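Local coordinates for nucleoside diphosphate kinase family protein (Babesia bovis, PDB 3JS9) that probably transfers the terminal phosphate of nucleoside triphosphates to nucleoside diphosphates, with magnesium as cofactor and by way of a phosphohistidine intermediate, at residues Y13-P18 / A136-P141; A42-H47 / P141-T146; Q55-H60 / K67-F72; I121-S126 / A132-L137. All blocks are in the same frame, centred on the assembly; numbering follows the deposited sequence.

Interaction 1 (Y13-P18 / A136-P141). With SO4 (sulfate ion), chain G.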
loop_
_atom_site.group_PDB
_atom_site.type_symbol
_atom_site.label_atom_id
_atom_site.label_comp_id
_atom_site.label_asym_id
_atom_site.label_seq_id
_atom_site.Cartn_x
_atom_site.Cartn_y
_atom_site.Cartn_z
ATOM N N TYR A 13 25.237 6.225 -2.068
ATOM C CA TYR A 13 25.041 5.284 -3.135
ATOM C C TYR A 13 24.165 4.155 -2.605
ATOM O O TYR A 13 24.463 3.560 -1.555
ATOM C CB TYR A 13 26.379 4.784 -3.659
ATOM C CG TYR A 13 26.206 3.706 -4.687
ATOM C CD1 TYR A 13 25.655 4.000 -5.929
ATOM C CD2 TYR A 13 26.543 2.368 -4.402
ATOM C CE1 TYR A 13 25.439 2.997 -6.879
ATOM C CE2 TYR A 13 26.339 1.361 -5.347
ATOM C CZ TYR A 13 25.789 1.687 -6.586
ATOM O OH TYR A 13 25.572 0.704 -7.534
ATOM N N ILE A 14 23.066 3.885 -3.305
ATOM C CA ILE A 14 22.130 2.837 -2.892
ATOM C C ILE A 14 22.004 1.841 -4.074
ATOM O O ILE A 14 21.791 2.256 -5.220
ATOM C CB ILE A 14 20.699 3.436 -2.495
ATOM C CG1 ILE A 14 20.774 4.572 -1.448
ATOM C CG2 ILE A 14 19.657 2.328 -2.130
ATOM C CD1 ILE A 14 21.170 4.207 0.030
ATOM N N MET A 15 22.090 0.539 -3.791
ATOM C CA MET A 15 22.086 -0.435 -4.862
ATOM C C MET A 15 21.188 -1.652 -4.588
ATOM O O MET A 15 21.390 -2.418 -3.626
ATOM C CB MET A 15 23.520 -0.873 -5.188
ATOM C CG MET A 15 23.598 -1.882 -6.340
ATOM S SD MET A 15 25.272 -2.413 -6.841
ATOM C CE MET A 15 25.933 -2.960 -5.238
ATOM N N VAL A 16 20.181 -1.829 -5.422
ATOM C CA VAL A 16 19.387 -3.038 -5.334
ATOM C C VAL A 16 20.259 -4.147 -5.916
ATOM O O VAL A 16 20.695 -4.050 -7.076
ATOM C CB VAL A 16 18.082 -2.941 -6.140
ATOM C CG1 VAL A 16 17.245 -4.214 -5.944
ATOM C CG2 VAL A 16 17.333 -1.715 -5.718
ATOM N N LYS A 17 20.485 -5.198 -5.126
ATOM C CA LYS A 17 21.394 -6.260 -5.512
ATOM C C LYS A 17 20.602 -7.327 -6.254
ATOM O O LYS A 17 19.365 -7.254 -6.308
ATOM C CB LYS A 17 22.036 -6.864 -4.279
ATOM C CG LYS A 17 22.915 -5.945 -3.448
ATOM C CD LYS A 17 23.338 -6.763 -2.251
ATOM C CE LYS A 17 23.966 -5.965 -1.164
ATOM N NZ LYS A 17 24.286 -6.980 -0.098
ATOM N N PRO A 18 21.302 -8.343 -6.808
ATOM C CA PRO A 18 20.565 -9.302 -7.644
ATOM C C PRO A 18 19.362 -9.965 -6.982
ATOM O O PRO A 18 18.374 -10.242 -7.680
ATOM C CB PRO A 18 21.635 -10.340 -8.012
ATOM C CG PRO A 18 22.905 -9.524 -8.078
ATOM C CD PRO A 18 22.770 -8.503 -6.946
ATOM N N ALA A 136 31.152 8.008 -7.362
ATOM C CA ALA A 136 32.046 8.199 -8.514
ATOM C C ALA A 136 32.359 6.889 -9.236
ATOM O O ALA A 136 32.548 6.881 -10.459
ATOM C CB ALA A 136 33.319 8.898 -8.108
ATOM N N LEU A 137 32.424 5.794 -8.481
ATOM C CA LEU A 137 32.705 4.480 -9.056
ATOM C C LEU A 137 31.569 3.895 -9.919
ATOM O O LEU A 137 31.821 3.329 -10.968
ATOM C CB LEU A 137 33.069 3.490 -7.948
ATOM C CG LEU A 137 33.194 2.006 -8.320
ATOM C CD1 LEU A 137 34.391 1.772 -9.244
ATOM C CD2 LEU A 137 33.319 1.152 -7.084
ATOM N N TRP A 138 30.319 4.018 -9.478
ATOM C CA TRP A 138 29.206 3.359 -10.191
ATOM C C TRP A 138 28.563 4.223 -11.304
ATOM O O TRP A 138 27.906 3.715 -12.226
ATOM C CB TRP A 138 28.160 2.880 -9.183
ATOM C CG TRP A 138 28.635 1.739 -8.338
ATOM C CD1 TRP A 138 29.283 1.811 -7.122
ATOM C CD2 TRP A 138 28.526 0.337 -8.654
ATOM N NE1 TRP A 138 29.542 0.536 -6.657
ATOM C CE2 TRP A 138 29.089 -0.379 -7.577
ATOM C CE3 TRP A 138 27.956 -0.376 -9.717
ATOM C CZ2 TRP A 138 29.111 -1.772 -7.544
ATOM C CZ3 TRP A 138 27.962 -1.761 -9.682
ATOM C CH2 TRP A 138 28.555 -2.450 -8.609
ATOM N N PHE A 139 28.778 5.526 -11.215
ATOM C CA PHE A 139 28.157 6.471 -12.134
ATOM C C PHE A 139 29.194 7.408 -12.736
ATOM O O PHE A 139 30.001 7.996 -12.008
ATOM C CB PHE A 139 27.129 7.310 -11.371
ATOM C CG PHE A 139 25.802 6.613 -11.148
ATOM C CD1 PHE A 139 25.471 6.087 -9.899
ATOM C CD2 PHE A 139 24.858 6.520 -12.177
ATOM C CE1 PHE A 139 24.241 5.469 -9.707
ATOM C CE2 PHE A 139 23.623 5.917 -11.964
ATOM C CZ PHE A 139 23.322 5.391 -10.743
ATOM N N THR A 140 29.169 7.581 -14.043
ATOM C CA THR A 140 30.034 8.589 -14.658
ATOM C C THR A 140 29.383 9.925 -14.345
ATOM O O THR A 140 28.182 9.984 -14.153
ATOM C CB THR A 140 30.166 8.390 -16.197
ATOM O OG1 THR A 140 28.899 8.638 -16.823
ATOM C CG2 THR A 140 30.567 6.983 -16.535
ATOM N N PRO A 141 30.160 11.013 -14.307
ATOM C CA PRO A 141 29.569 12.354 -14.016
ATOM C C PRO A 141 28.482 12.877 -14.982
ATOM O O PRO A 141 27.683 13.706 -14.591
ATOM C CB PRO A 141 30.788 13.298 -14.027
ATOM C CG PRO A 141 31.893 12.533 -14.700
ATOM C CD PRO A 141 31.622 11.064 -14.517
HETATM S S SO4 G . 26.862 -4.713 1.081
HETATM O O1 SO4 G . 26.348 -3.550 1.821
HETATM O O2 SO4 G . 28.141 -5.072 1.647
HETATM O O3 SO4 G . 27.066 -4.548 -0.368
HETATM O O4 SO4 G . 25.888 -5.750 1.309
#
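One face of the Y13 ring lies on the five-membered ring of W138, while F139 CE1 comes up at its edge, close to the ring plane and 3.9 Å from Y13 CE1. The two stacked planes are only 9° from parallel, with centroids 4.1 Å apart, and the slip between them makes this an offset stack. Because of that slip the phenol oxygen sits over the indole rather than beyond it, Y13 OH being 3.2 Å from W138 CD2. M15 uses the same indole face farther along: its SD is 4.0 Å from the centroid of the W138 six-membered ring and 20° off the normal, a Met-aromatic contact. The M15 chain is extended as far as SD and then bends (chi3 53°), which turns CE back beside the indole, 4.1 Å from W138 CZ2. H56 brings its ring to W138 at a steep angle. The result is a buried aromatic and Met-aromatic cluster between strand 10-16 and the C-terminal end of helix 128-138. The same strand leads to K17, a predicted ATP-binding residue that bonds N120, and the cluster lies beside H123, the predicted active-site histidine of this nucleoside diphosphate kinase fold.

Interaction 2 (A42-H47 / P141-T146). With SO4 (sulfate ion), chain D.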
loop_
_atom_site.group_PDB
_atom_site.type_symbol
_atom_site.label_atom_id
_atom_site.label_comp_id
_atom_site.label_asym_id
_atom_site.label_seq_id
_atom_site.Cartn_x
_atom_site.Cartn_y
_atom_site.Cartn_z
ATOM N N ALA A 42 20.726 10.161 -9.618
ATOM C CA ALA A 42 21.174 9.237 -10.665
ATOM C C ALA A 42 20.586 7.864 -10.427
ATOM O O ALA A 42 20.409 7.437 -9.268
ATOM C CB ALA A 42 22.694 9.133 -10.707
ATOM N N ALA A 43 20.292 7.163 -11.507
ATOM C CA ALA A 43 19.769 5.822 -11.386
ATOM C C ALA A 43 20.019 5.135 -12.702
ATOM O O ALA A 43 19.977 5.810 -13.739
ATOM C CB ALA A 43 18.269 5.869 -11.100
ATOM N N LYS A 44 20.273 3.823 -12.671
ATOM C CA LYS A 44 20.317 2.983 -13.890
ATOM C C LYS A 44 20.272 1.488 -13.558
ATOM O O LYS A 44 20.829 1.052 -12.562
ATOM C CB LYS A 44 21.591 3.254 -14.701
ATOM C CG LYS A 44 22.873 3.057 -13.898
ATOM C CD LYS A 44 24.093 3.294 -14.721
ATOM C CE LYS A 44 25.354 3.251 -13.875
ATOM N NZ LYS A 44 26.510 3.896 -14.613
ATOM N N PHE A 45 19.607 0.714 -14.414
ATOM C CA PHE A 45 19.615 -0.740 -14.353
ATOM C C PHE A 45 20.894 -1.176 -15.104
ATOM O O PHE A 45 21.184 -0.644 -16.159
ATOM C CB PHE A 45 18.367 -1.249 -15.099
ATOM C CG PHE A 45 18.054 -2.714 -14.904
ATOM C CD1 PHE A 45 18.124 -3.316 -13.632
ATOM C CD2 PHE A 45 17.645 -3.481 -15.987
ATOM C CE1 PHE A 45 17.805 -4.637 -13.448
ATOM C CE2 PHE A 45 17.318 -4.843 -15.823
ATOM C CZ PHE A 45 17.392 -5.420 -14.547
ATOM N N GLU A 46 21.649 -2.129 -14.577
ATOM C CA GLU A 46 22.844 -2.609 -15.278
ATOM C C GLU A 46 23.319 -4.016 -14.904
ATOM O O GLU A 46 22.941 -4.582 -13.853
ATOM C CB GLU A 46 24.007 -1.632 -15.134
ATOM C CG GLU A 46 24.869 -1.863 -13.939
ATOM C CD GLU A 46 26.032 -0.898 -13.900
ATOM O OE1 GLU A 46 26.085 0.029 -14.751
ATOM O OE2 GLU A 46 26.893 -1.046 -13.009
ATOM N N HIS A 47 24.127 -4.568 -15.812
ATOM C CA HIS A 47 24.955 -5.741 -15.559
ATOM C C HIS A 47 26.365 -5.209 -15.279
ATOM O O HIS A 47 27.059 -4.805 -16.188
ATOM C CB HIS A 47 24.949 -6.610 -16.809
ATOM C CG HIS A 47 25.688 -7.903 -16.664
ATOM N ND1 HIS A 47 25.147 -9.110 -17.061
ATOM C CD2 HIS A 47 26.924 -8.182 -16.182
ATOM C CE1 HIS A 47 26.012 -10.077 -16.812
ATOM N NE2 HIS A 47 27.097 -9.540 -16.277
ATOM N N PRO A 141 30.160 11.013 -14.307
ATOM C CA PRO A 141 29.569 12.354 -14.016
ATOM C C PRO A 141 28.482 12.877 -14.982
ATOM O O PRO A 141 27.683 13.706 -14.591
ATOM C CB PRO A 141 30.788 13.298 -14.027
ATOM C CG PRO A 141 31.893 12.533 -14.700
ATOM C CD PRO A 141 31.622 11.064 -14.517
ATOM N N GLU A 142 28.435 12.415 -16.224
ATOM C CA GLU A 142 27.358 12.827 -17.131
ATOM C C GLU A 142 26.015 12.160 -16.762
ATOM O O GLU A 142 24.961 12.513 -17.295
ATOM C CB GLU A 142 27.729 12.556 -18.600
ATOM C CG GLU A 142 28.400 11.193 -18.858
ATOM C CD GLU A 142 29.968 11.169 -18.616
ATOM O OE1 GLU A 142 30.568 12.094 -17.997
ATOM O OE2 GLU A 142 30.619 10.194 -19.078
ATOM N N GLN A 143 26.060 11.202 -15.841
ATOM C CA GLN A 143 24.869 10.499 -15.408
ATOM C C GLN A 143 24.259 11.169 -14.163
ATOM O O GLN A 143 23.245 10.740 -13.635
ATOM C CB GLN A 143 25.209 9.028 -15.181
ATOM C CG GLN A 143 25.541 8.271 -16.498
ATOM C CD GLN A 143 26.121 6.882 -16.261
ATOM O OE1 GLN A 143 26.597 6.582 -15.166
ATOM N NE2 GLN A 143 26.077 6.025 -17.284
ATOM N N LEU A 144 24.891 12.229 -13.686
ATOM C CA LEU A 144 24.347 12.942 -12.548
ATOM C C LEU A 144 23.349 13.951 -13.082
ATOM O O LEU A 144 23.644 14.644 -14.054
ATOM C CB LEU A 144 25.462 13.629 -11.755
ATOM C CG LEU A 144 26.572 12.697 -11.233
ATOM C CD1 LEU A 144 27.664 13.477 -10.466
ATOM C CD2 LEU A 144 25.988 11.527 -10.396
ATOM N N VAL A 145 22.157 14.009 -12.492
ATOM C CA VAL A 145 21.130 14.883 -13.008
ATOM C C VAL A 145 21.009 16.127 -12.121
ATOM O O VAL A 145 20.800 16.010 -10.922
ATOM C CB VAL A 145 19.772 14.125 -13.195
ATOM C CG1 VAL A 145 18.642 15.073 -13.621
ATOM C CG2 VAL A 145 19.932 12.991 -14.214
ATOM N N THR A 146 21.174 17.308 -12.719
ATOM C CA THR A 146 20.846 18.565 -12.066
ATOM C C THR A 146 19.366 18.897 -12.344
ATOM O O THR A 146 18.897 18.863 -13.500
ATOM C CB THR A 146 21.797 19.714 -12.551
ATOM O OG1 THR A 146 23.149 19.424 -12.144
ATOM C CG2 THR A 146 21.389 21.078 -11.961
HETATM S S SO4 D . 28.415 -13.153 -16.116
HETATM O O1 SO4 D . 28.554 -13.672 -14.754
HETATM O O2 SO4 D . 28.771 -11.737 -16.071
HETATM O O3 SO4 D . 29.297 -13.886 -17.021
HETATM O O4 SO4 D . 27.055 -13.366 -16.616
HETATM O O HOH W 1 21.255 8.751 -13.811
#
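A42 and L144 bring their backbones together, CA to CA 5.2 Å, where the loop after helix 128-138 runs along strand 39-46, an outer strand of the four-stranded antiparallel sheet in this ferredoxin-like fold. The join is sparse: A42 CB touches Q143 O at 3.4 Å and the CD2 branch of L144 at 4.1 Å. A more polar link lies two residues on. K44 CG stands between the backbone N and the carbonyl carbon (chi1 56°), and the chain beyond it is extended, crossing the Q143 side chain at about a right angle, to give a hydrogen bond from K44 NZ to Q143 OE1 of 2.7 Å. The ammonium approaches from the side of the amide oxygen, with a C=O...N angle of 114° and a tilt of 24° from the carbonyl plane. Both partners are engaged twice, since K44 NZ also bonds W138 O and Q143 OE1 also accepts from T140 N, which ties strand, helix end and loop together. E46 OE1 is a further, long salt-bridge partner of K44 NZ. Beyond the strand the sheet goes on into a neighbouring subunit, whose backbone bonds A43 and F45 and whose W147 packs edge-to-face with F45. A water bridges strand and loop, accepting from A43 N at 3.0 Å and lying 2.8 Å from Q143 O, to which it can donate.

Interaction 3 (Q55-H60 / K67-F72). With SO4 (sulfate ion), chain G.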
loop_
_atom_site.group_PDB
_atom_site.type_symbol
_atom_site.label_atom_id
_atom_site.label_comp_id
_atom_site.label_asym_id
_atom_site.label_seq_id
_atom_site.Cartn_x
_atom_site.Cartn_y
_atom_site.Cartn_z
ATOM N N GLN A 55 36.446 -3.277 -7.296
ATOM C CA GLN A 55 36.731 -2.007 -6.616
ATOM C C GLN A 55 35.711 -1.733 -5.547
ATOM O O GLN A 55 36.043 -1.116 -4.532
ATOM C CB GLN A 55 36.731 -0.798 -7.566
ATOM C CG GLN A 55 38.018 -0.489 -8.213
ATOM C CD GLN A 55 39.209 -0.707 -7.290
ATOM O OE1 GLN A 55 39.904 -1.728 -7.401
ATOM N NE2 GLN A 55 39.452 0.251 -6.370
ATOM N N HIS A 56 34.460 -2.137 -5.792
ATOM C CA HIS A 56 33.400 -1.831 -4.847
ATOM C C HIS A 56 33.705 -2.527 -3.529
ATOM O O HIS A 56 33.554 -1.947 -2.458
ATOM C CB HIS A 56 32.030 -2.228 -5.387
ATOM C CG HIS A 56 30.917 -2.073 -4.392
ATOM N ND1 HIS A 56 30.434 -0.842 -3.994
ATOM C CD2 HIS A 56 30.186 -2.997 -3.722
ATOM C CE1 HIS A 56 29.460 -1.017 -3.119
ATOM N NE2 HIS A 56 29.289 -2.313 -2.938
ATOM N N TYR A 57 34.189 -3.754 -3.637
ATOM C CA TYR A 57 34.473 -4.566 -2.474
ATOM C C TYR A 57 35.965 -4.593 -2.115
ATOM O O TYR A 57 36.450 -5.571 -1.550
ATOM C CB TYR A 57 33.980 -5.978 -2.731
ATOM C CG TYR A 57 32.494 -6.102 -2.717
ATOM C CD1 TYR A 57 31.798 -6.454 -3.857
ATOM C CD2 TYR A 57 31.773 -5.880 -1.541
ATOM C CE1 TYR A 57 30.443 -6.584 -3.825
ATOM C CE2 TYR A 57 30.421 -6.013 -1.501
ATOM C CZ TYR A 57 29.761 -6.361 -2.640
ATOM O OH TYR A 57 28.393 -6.465 -2.598
ATOM N N CYS A 58 36.680 -3.521 -2.449
ATOM C CA CYS A 58 38.132 -3.471 -2.256
ATOM C C CYS A 58 38.571 -3.769 -0.814
ATOM O O CYS A 58 39.616 -4.383 -0.618
ATOM C CB CYS A 58 38.741 -2.146 -2.786
ATOM S SG CYS A 58 38.270 -0.580 -1.942
ATOM N N GLU A 59 37.762 -3.378 0.179
ATOM C CA GLU A 59 38.099 -3.575 1.599
ATOM C C GLU A 59 38.113 -5.048 2.016
ATOM O O GLU A 59 38.563 -5.386 3.122
ATOM C CB GLU A 59 37.166 -2.766 2.518
ATOM N N HIS A 60 37.628 -5.916 1.129
ATOM C CA HIS A 60 37.609 -7.363 1.352
ATOM C C HIS A 60 38.501 -8.078 0.339
ATOM O O HIS A 60 38.387 -9.295 0.137
ATOM C CB HIS A 60 36.175 -7.897 1.289
ATOM C CG HIS A 60 35.210 -7.153 2.166
ATOM N ND1 HIS A 60 33.986 -6.706 1.713
ATOM C CD2 HIS A 60 35.292 -6.769 3.464
ATOM C CE1 HIS A 60 33.352 -6.086 2.694
ATOM N NE2 HIS A 60 34.124 -6.108 3.767
ATOM N N LYS A 67 36.012 -13.904 -3.906
ATOM C CA LYS A 67 35.645 -14.418 -5.239
ATOM C C LYS A 67 34.128 -14.635 -5.387
ATOM O O LYS A 67 33.491 -14.076 -6.291
ATOM C CB LYS A 67 36.419 -15.703 -5.595
ATOM N N ASP A 68 33.556 -15.435 -4.488
ATOM C CA ASP A 68 32.129 -15.766 -4.530
ATOM C C ASP A 68 31.220 -14.518 -4.513
ATOM O O ASP A 68 30.214 -14.461 -5.239
ATOM C CB ASP A 68 31.770 -16.698 -3.382
ATOM C CG ASP A 68 32.527 -17.990 -3.442
ATOM O OD1 ASP A 68 31.925 -19.013 -3.830
ATOM O OD2 ASP A 68 33.733 -17.982 -3.112
ATOM N N LEU A 69 31.604 -13.546 -3.683
ATOM C CA LEU A 69 30.882 -12.314 -3.467
ATOM C C LEU A 69 30.895 -11.453 -4.729
ATOM O O LEU A 69 29.846 -11.011 -5.193
ATOM C CB LEU A 69 31.504 -11.571 -2.284
ATOM C CG LEU A 69 31.027 -10.176 -1.878
ATOM C CD1 LEU A 69 29.506 -10.124 -1.590
ATOM C CD2 LEU A 69 31.851 -9.686 -0.677
ATOM N N CYS A 70 32.086 -11.233 -5.280
ATOM C CA CYS A 70 32.249 -10.520 -6.535
ATOM C C CYS A 70 31.481 -11.208 -7.652
ATOM O O CYS A 70 30.875 -10.529 -8.471
ATOM C CB CYS A 70 33.727 -10.415 -6.916
ATOM S SG CYS A 70 34.702 -9.265 -5.922
ATOM N N ASP A 71 31.505 -12.542 -7.685
ATOM C CA ASP A 71 30.824 -13.307 -8.741
ATOM C C ASP A 71 29.309 -13.099 -8.660
ATOM O O ASP A 71 28.607 -13.046 -9.674
ATOM C CB ASP A 71 31.117 -14.815 -8.639
ATOM C CG ASP A 71 32.544 -15.197 -9.068
ATOM O OD1 ASP A 71 33.266 -14.369 -9.687
ATOM O OD2 ASP A 71 32.941 -16.361 -8.793
ATOM N N PHE A 72 28.817 -12.982 -7.441
ATOM C CA PHE A 72 27.398 -12.902 -7.209
ATOM C C PHE A 72 26.855 -11.571 -7.745
ATOM O O PHE A 72 25.796 -11.509 -8.403
ATOM C CB PHE A 72 27.134 -13.050 -5.709
ATOM C CG PHE A 72 25.721 -12.801 -5.322
ATOM C CD1 PHE A 72 24.725 -13.719 -5.651
ATOM C CD2 PHE A 72 25.375 -11.635 -4.639
ATOM C CE1 PHE A 72 23.409 -13.465 -5.294
ATOM C CE2 PHE A 72 24.070 -11.387 -4.275
ATOM C CZ PHE A 72 23.085 -12.292 -4.598
HETATM S S SO4 G . 26.862 -4.713 1.081
HETATM O O1 SO4 G . 26.348 -3.550 1.821
HETATM O O2 SO4 G . 28.141 -5.072 1.647
HETATM O O3 SO4 G . 27.066 -4.548 -0.368
HETATM O O4 SO4 G . 25.888 -5.750 1.309
#
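The carbonyl oxygen of Y57 accepts H60 N at 2.9 Å, and this tight turn after helix 50-56 presents both side chains to L69 on helix 66-75. The two helices form the helical hairpin that flanks the nucleotide cleft in nucleoside diphosphate kinases. L69 carries the contact from the helix side. It turns CG away from its own backbone N (chi1 175°), and the side chain reaches across to Y57 and sets CG 4.0 Å above the centroid of the Y57 ring, just 7° off the normal, in a CH-pi contact. Its two methyls spread over that same face: L69 CD1 lies 3.9 Å from Y57 CZ, and L69 CD2 is equally far from Y57 CD2. The opposite face of the tyrosine is taken by H56 of its own segment, so the ring is sandwiched between an aliphatic branch and an imidazole edge atom, H56 CD2. F66 and I73 of helix 66-75 also touch Y57. Around the hydroxyl end lies a sulfate ion shared with K17 and H123, although the position of Y57 OH is less certain. The contact is a surface one, and H60 adds a marginal touch, its ND1 4.4 Å from L69 CD2.

Interaction 4 (I121-S126 / A132-L137). With SO4 (sulfate ion), chain G.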
loop_
_atom_site.group_PDB
_atom_site.type_symbol
_atom_site.label_atom_id
_atom_site.label_comp_id
_atom_site.label_asym_id
_atom_site.label_seq_id
_atom_site.Cartn_x
_atom_site.Cartn_y
_atom_site.Cartn_z
ATOM N N ILE A 121 19.155 -7.988 0.009
ATOM C CA ILE A 121 18.335 -7.173 -0.888
ATOM C C ILE A 121 19.039 -5.960 -1.519
ATOM O O ILE A 121 18.900 -5.716 -2.735
ATOM C CB ILE A 121 17.041 -6.599 -0.202
ATOM C CG1 ILE A 121 16.300 -7.636 0.671
ATOM C CG2 ILE A 121 16.144 -5.887 -1.244
ATOM C CD1 ILE A 121 15.904 -8.804 -0.025
ATOM N N VAL A 122 19.742 -5.182 -0.692
ATOM C CA VAL A 122 20.072 -3.829 -1.084
ATOM C C VAL A 122 21.342 -3.376 -0.383
ATOM O O VAL A 122 21.602 -3.782 0.754
ATOM C CB VAL A 122 18.897 -2.860 -0.729
ATOM C CG1 VAL A 122 18.761 -2.734 0.801
ATOM C CG2 VAL A 122 19.115 -1.482 -1.342
ATOM N N HIS A 123 22.122 -2.530 -1.050
ATOM C CA HIS A 123 23.321 -1.957 -0.443
ATOM C C HIS A 123 23.069 -0.484 -0.175
ATOM O O HIS A 123 22.498 0.207 -1.030
ATOM C CB HIS A 123 24.565 -2.112 -1.369
ATOM C CG HIS A 123 25.651 -1.124 -1.067
ATOM N ND1 HIS A 123 26.677 -1.392 -0.186
ATOM C CD2 HIS A 123 25.807 0.172 -1.437
ATOM C CE1 HIS A 123 27.435 -0.316 -0.048
ATOM N NE2 HIS A 123 26.934 0.643 -0.803
ATOM N N ALA A 124 23.516 0.003 0.972
ATOM C CA ALA A 124 23.587 1.457 1.199
ATOM C C ALA A 124 24.977 1.835 1.612
ATOM O O ALA A 124 25.629 1.074 2.276
ATOM C CB ALA A 124 22.568 1.921 2.273
ATOM N N SER A 125 25.435 3.023 1.248
ATOM C CA SER A 125 26.796 3.461 1.612
ATOM C C SER A 125 26.913 3.479 3.123
ATOM O O SER A 125 25.970 3.870 3.823
ATOM C CB SER A 125 27.117 4.871 1.073
ATOM O OG SER A 125 27.313 4.841 -0.312
ATOM N N SER A 126 28.089 3.113 3.606
ATOM C CA SER A 126 28.331 3.015 5.028
ATOM C C SER A 126 28.826 4.308 5.726
ATOM O O SER A 126 28.574 4.520 6.915
ATOM C CB SER A 126 29.358 1.924 5.248
ATOM O OG SER A 126 29.018 1.259 6.421
ATOM N N ALA A 132 31.642 8.590 -1.119
ATOM C CA ALA A 132 32.384 9.390 -2.090
ATOM C C ALA A 132 32.961 8.478 -3.185
ATOM O O ALA A 132 32.931 8.818 -4.369
ATOM C CB ALA A 132 33.472 10.208 -1.410
ATOM N N ARG A 133 33.453 7.314 -2.778
ATOM C CA ARG A 133 34.028 6.367 -3.712
ATOM C C ARG A 133 32.923 5.776 -4.561
ATOM O O ARG A 133 33.003 5.756 -5.794
ATOM C CB ARG A 133 34.815 5.249 -2.971
ATOM C CG ARG A 133 35.393 4.172 -3.916
ATOM C CD ARG A 133 36.284 3.100 -3.246
ATOM N NE ARG A 133 35.522 2.293 -2.302
ATOM C CZ ARG A 133 35.557 2.488 -0.981
ATOM N NH1 ARG A 133 36.354 3.437 -0.462
ATOM N NH2 ARG A 133 34.805 1.732 -0.180
ATOM N N GLU A 134 31.882 5.303 -3.885
ATOM C CA GLU A 134 30.842 4.526 -4.543
ATOM C C GLU A 134 30.103 5.350 -5.610
ATOM O O GLU A 134 29.850 4.842 -6.721
ATOM C CB GLU A 134 29.877 3.920 -3.518
ATOM C CG GLU A 134 30.405 2.691 -2.804
ATOM C CD GLU A 134 29.677 2.408 -1.475
ATOM O OE1 GLU A 134 28.538 2.866 -1.250
ATOM O OE2 GLU A 134 30.261 1.721 -0.633
ATOM N N CYS A 135 29.797 6.609 -5.284
ATOM C CA CYS A 135 29.071 7.498 -6.225
ATOM C C CYS A 135 29.846 7.752 -7.511
ATOM O O CYS A 135 29.266 7.693 -8.623
ATOM C CB CYS A 135 28.669 8.834 -5.573
ATOM S SG CYS A 135 27.346 8.664 -4.338
ATOM N N ALA A 136 31.152 8.008 -7.362
ATOM C CA ALA A 136 32.046 8.199 -8.514
ATOM C C ALA A 136 32.359 6.889 -9.236
ATOM O O ALA A 136 32.548 6.881 -10.459
ATOM C CB ALA A 136 33.319 8.898 -8.108
ATOM N N LEU A 137 32.424 5.794 -8.481
ATOM C CA LEU A 137 32.705 4.480 -9.056
ATOM C C LEU A 137 31.569 3.895 -9.919
ATOM O O LEU A 137 31.821 3.329 -10.968
ATOM C CB LEU A 137 33.069 3.490 -7.948
ATOM C CG LEU A 137 33.194 2.006 -8.320
ATOM C CD1 LEU A 137 34.391 1.772 -9.244
ATOM C CD2 LEU A 137 33.319 1.152 -7.084
HETATM S S SO4 G . 26.862 -4.713 1.081
HETATM O O1 SO4 G . 26.348 -3.550 1.821
HETATM O O2 SO4 G . 28.141 -5.072 1.647
HETATM O O3 SO4 G . 27.066 -4.548 -0.368
HETATM O O4 SO4 G . 25.888 -5.750 1.309
HETATM O O HOH W 2 29.620 1.217 1.941
#
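H123 and S125 both donate to a single carboxylate oxygen of E134, and they do so from opposite faces of its plane. This is the tight part, with S125 and E134 buried, of a His-carboxylate arrangement joining strand 122-124 to helix 128-138 in the predicted active site of the nucleoside diphosphate kinase fold. H123 NE2 reaches E134 OE1 at 2.8 Å with an N-H...O angle of 158°. The oxygen lies close to the imidazole plane, whereas the histidine comes from above the carboxylate, 56° out of its plane; the ring and carboxylate planes are 71° apart. S125 OG donates to E134 OE1 at 2.5 Å, a distance that is probably not accurate in detail. E134 is a second-shell partner of H123, and S125, itself held by Y13 N on strand 10-16, probably helps to position it. H123 and E134 come at each other from opposite directions, and H56 packs edge-to-face on the imidazole.

The other side is looser and wetter. E134 OE2 receives no direct donor from strand 122-124 or the loop after it; instead a water donates to it at 2.7 Å while accepting from S126 N, on an exposed residue. At the far edge of the imidazole, a sulfate ion sits at the pros nitrogen, the position at which the predicted phosphohistidine would form, consistent with an anion lodged where phosphate would be. H123 ND1 bonds sulfate O1 at 3.0 Å, and makes a second, weak bond to sulfate O3 at 3.2 Å.

In the fold
Interactions 1 and 4 are the buried pair. Both hang on helix 128-138 and on the neighbouring strands 10-16 and 122-124, but 1 is aromatic and sulfur packing whereas 4 is a polar network around one carboxylate. Interaction 2 lies about 8 Å from 1 between centres, continues the chain past the same helix to the outer strand 39-46, and is partly buried, water-linked and part of a subunit interface. Interaction 3 is at the surface and apolar; its helical hairpin meets interactions 1 and 4 largely through H56, which touches W138, E134 and H123. Interactions 1, 3 and 4 converge on one sulfate ion, and 2 lies away from it.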